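Long-range contact in Non-reducing end alpha-L-arabinofuranosidase BoGH43B (Bacteroides ovatus, PDB 5JOZ), which removes terminal non-reducing alpha-L-arabinofuranosyl residues from xyloglucan side chains, turning S units into X units: residues Asp394-Leu402 with Met413-Lys421. Numbering follows the deposited sequence.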
# COMPACT_ATOMS: atom_id res chain seq x y z
N ASP A 394 8.94 -4.80 8.70
CA ASP A 394 8.13 -5.99 8.94
C ASP A 394 8.30 -6.43 10.41
O ASP A 394 8.88 -5.69 11.20
CB ASP A 394 8.45 -7.11 7.90
CG ASP A 394 9.92 -7.56 7.94
OD1 ASP A 394 10.48 -7.69 9.03
OD2 ASP A 394 10.51 -7.79 6.86
N ASP A 395 7.82 -7.62 10.76
CA ASP A 395 7.89 -8.12 12.15
C ASP A 395 9.31 -8.36 12.67
O ASP A 395 9.52 -8.36 13.88
CB ASP A 395 7.07 -9.42 12.30
CG ASP A 395 5.57 -9.20 12.11
OD1 ASP A 395 5.12 -8.03 12.14
OD2 ASP A 395 4.82 -10.21 11.94
N LYS A 396 10.26 -8.58 11.77
CA LYS A 396 11.65 -8.86 12.11
C LYS A 396 12.58 -7.67 11.89
O LYS A 396 13.76 -7.76 12.22
CB LYS A 396 12.16 -10.06 11.27
CG LYS A 396 11.40 -11.36 11.53
CD LYS A 396 11.78 -12.48 10.56
CE LYS A 396 10.96 -13.73 10.86
NZ LYS A 396 11.13 -14.82 9.86
N ASN A 397 12.09 -6.57 11.31
CA ASN A 397 12.94 -5.44 10.94
C ASN A 397 12.24 -4.11 11.21
O ASN A 397 11.30 -3.73 10.51
CB ASN A 397 13.36 -5.56 9.47
CG ASN A 397 14.35 -6.70 9.23
OD1 ASN A 397 15.57 -6.53 9.35
ND2 ASN A 397 13.82 -7.87 8.88
N HIS A 398 12.70 -3.43 12.25
CA HIS A 398 12.04 -2.21 12.72
C HIS A 398 12.91 -1.49 13.73
O HIS A 398 13.61 -2.13 14.52
CB HIS A 398 10.70 -2.55 13.40
CG HIS A 398 10.81 -3.55 14.51
ND1 HIS A 398 10.98 -3.19 15.83
CD2 HIS A 398 10.78 -4.91 14.50
CE1 HIS A 398 11.04 -4.27 16.58
NE2 HIS A 398 10.91 -5.33 15.80
N TYR A 399 12.84 -0.16 13.71
CA TYR A 399 13.57 0.69 14.66
C TYR A 399 12.59 1.27 15.65
O TYR A 399 11.61 1.89 15.25
CB TYR A 399 14.28 1.83 13.94
CG TYR A 399 15.21 1.39 12.82
CD1 TYR A 399 16.12 0.35 13.00
CD2 TYR A 399 15.20 2.05 11.58
CE1 TYR A 399 16.99 -0.03 11.99
CE2 TYR A 399 16.06 1.68 10.56
CZ TYR A 399 16.96 0.64 10.77
OH TYR A 399 17.82 0.28 9.76
N ASP A 400 12.86 1.11 16.95
CA ASP A 400 11.91 1.46 18.00
C ASP A 400 12.41 2.63 18.84
O ASP A 400 13.37 2.50 19.59
CB ASP A 400 11.71 0.25 18.92
CG ASP A 400 11.05 -0.92 18.24
OD1 ASP A 400 10.52 -0.78 17.11
OD2 ASP A 400 11.04 -2.02 18.84
N LEU A 401 11.72 3.77 18.75
CA LEU A 401 12.04 4.92 19.59
C LEU A 401 11.03 4.96 20.74
O LEU A 401 9.95 5.55 20.61
CB LEU A 401 12.03 6.21 18.77
CG LEU A 401 12.22 7.51 19.55
CD1 LEU A 401 13.54 7.51 20.29
CD2 LEU A 401 12.12 8.71 18.62
N LEU A 402 11.40 4.33 21.86
CA LEU A 402 10.46 4.06 22.96
C LEU A 402 10.85 4.66 24.30
O LEU A 402 12.02 4.86 24.58
CB LEU A 402 10.30 2.55 23.14
CG LEU A 402 10.00 1.74 21.88
CD1 LEU A 402 9.98 0.25 22.19
CD2 LEU A 402 8.69 2.18 21.24
N MET A 413 14.65 5.34 24.59
CA MET A 413 15.44 4.26 24.02
C MET A 413 15.24 4.21 22.50
O MET A 413 14.11 4.19 22.03
CB MET A 413 15.01 2.92 24.65
CG MET A 413 15.67 1.68 24.05
SD MET A 413 15.31 0.12 24.91
CE MET A 413 13.54 -0.01 24.68
N ILE A 414 16.35 4.20 21.75
CA ILE A 414 16.35 3.77 20.34
C ILE A 414 16.86 2.34 20.34
O ILE A 414 17.92 2.07 20.87
CB ILE A 414 17.18 4.69 19.38
CG1 ILE A 414 17.14 4.16 17.93
CG2 ILE A 414 18.64 4.84 19.79
CD1 ILE A 414 15.74 3.98 17.37
N ARG A 415 16.07 1.43 19.78
CA ARG A 415 16.42 0.02 19.77
C ARG A 415 16.23 -0.54 18.37
O ARG A 415 15.12 -0.52 17.84
CB ARG A 415 15.57 -0.75 20.78
CG ARG A 415 16.01 -2.19 21.01
CD ARG A 415 15.05 -2.88 21.96
NE ARG A 415 13.69 -2.92 21.40
CZ ARG A 415 12.58 -3.19 22.09
NH1 ARG A 415 12.60 -3.44 23.40
NH2 ARG A 415 11.42 -3.18 21.44
N LYS A 416 17.31 -1.06 17.80
CA LYS A 416 17.34 -1.49 16.42
C LYS A 416 17.24 -3.01 16.35
O LYS A 416 18.10 -3.70 16.85
CB LYS A 416 18.64 -1.00 15.76
CG LYS A 416 18.93 0.48 15.98
CD LYS A 416 20.25 0.90 15.35
CE LYS A 416 20.74 2.22 15.93
NZ LYS A 416 22.10 2.58 15.44
N THR A 417 16.16 -3.50 15.75
CA THR A 417 15.92 -4.92 15.54
C THR A 417 16.06 -5.25 14.06
O THR A 417 15.39 -4.63 13.24
CB THR A 417 14.50 -5.30 15.99
OG1 THR A 417 14.39 -5.13 17.41
CG2 THR A 417 14.15 -6.74 15.63
N LEU A 418 16.92 -6.22 13.74
CA LEU A 418 17.17 -6.65 12.36
C LEU A 418 17.39 -8.14 12.32
O LEU A 418 18.05 -8.70 13.20
CB LEU A 418 18.41 -5.97 11.78
CG LEU A 418 18.39 -4.45 11.64
CD1 LEU A 418 19.78 -3.92 11.30
CD2 LEU A 418 17.38 -4.02 10.58
N LYS A 419 16.82 -8.79 11.30
CA LYS A 419 16.83 -10.25 11.21
C LYS A 419 16.34 -10.90 12.52
O LYS A 419 16.87 -11.92 12.96
CB LYS A 419 18.23 -10.76 10.82
CG LYS A 419 18.70 -10.31 9.44
CD LYS A 419 17.82 -10.89 8.33
CE LYS A 419 18.62 -11.42 7.14
NZ LYS A 419 19.29 -10.33 6.38
N ASP A 420 15.33 -10.27 13.12
CA ASP A 420 14.69 -10.71 14.36
C ASP A 420 15.61 -10.75 15.60
O ASP A 420 15.31 -11.43 16.57
CB ASP A 420 14.02 -12.08 14.13
CG ASP A 420 12.78 -12.30 14.99
OD1 ASP A 420 11.95 -11.37 15.11
OD2 ASP A 420 12.63 -13.42 15.52
N LYS A 421 16.72 -9.99 15.57
CA LYS A 421 17.65 -9.88 16.68
C LYS A 421 17.85 -8.40 16.97
O LYS A 421 17.96 -7.60 16.05
CB LYS A 421 19.01 -10.51 16.35
O HOH W 1 13.68 -2.85 18.10
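M413 and L402 exchange two backbone hydrogen bonds within the antiparallel ladder of a beta hairpin in the concanavalin A-like beta-sandwich domain. I414 sends CD1 to Y399 CB (4.3 Å) on the face packed against F449 of the opposite sheet. On the other face R415, long enough to reach across the strands, bends at chi3 (61°) and brings NH2 in its own guanidinium plane to the anti lone pair of D400 OD2 at 2.9 Å; E386 is a second carboxylate partner, and L402 CD1 lies over one guanidinium face. K416 lays its aliphatic CB beside Y399 CD1 (4.0 Å), while its amine reaches T462 O. T417 sets CB over the H398 ring, 3.8 Å from the centroid, its methyl CG2 toward NE2 and its hydroxyl beside a water that donates to R415 O. Near its ring plane, H398 ND1 donates to D400 OD1 (2.8 Å), leaving OD2 to R415. Replacing H398 by alanine is likely to leave D400 OD1 without this donor and T417 CB without its ring. From L418 to K421 a type I' turn leads into strand 421-429; here K419 N reaches N397 OD1 from above its carbonyl plane and D420 N meets an in-plane lone pair of K396 O at 3.1 Å.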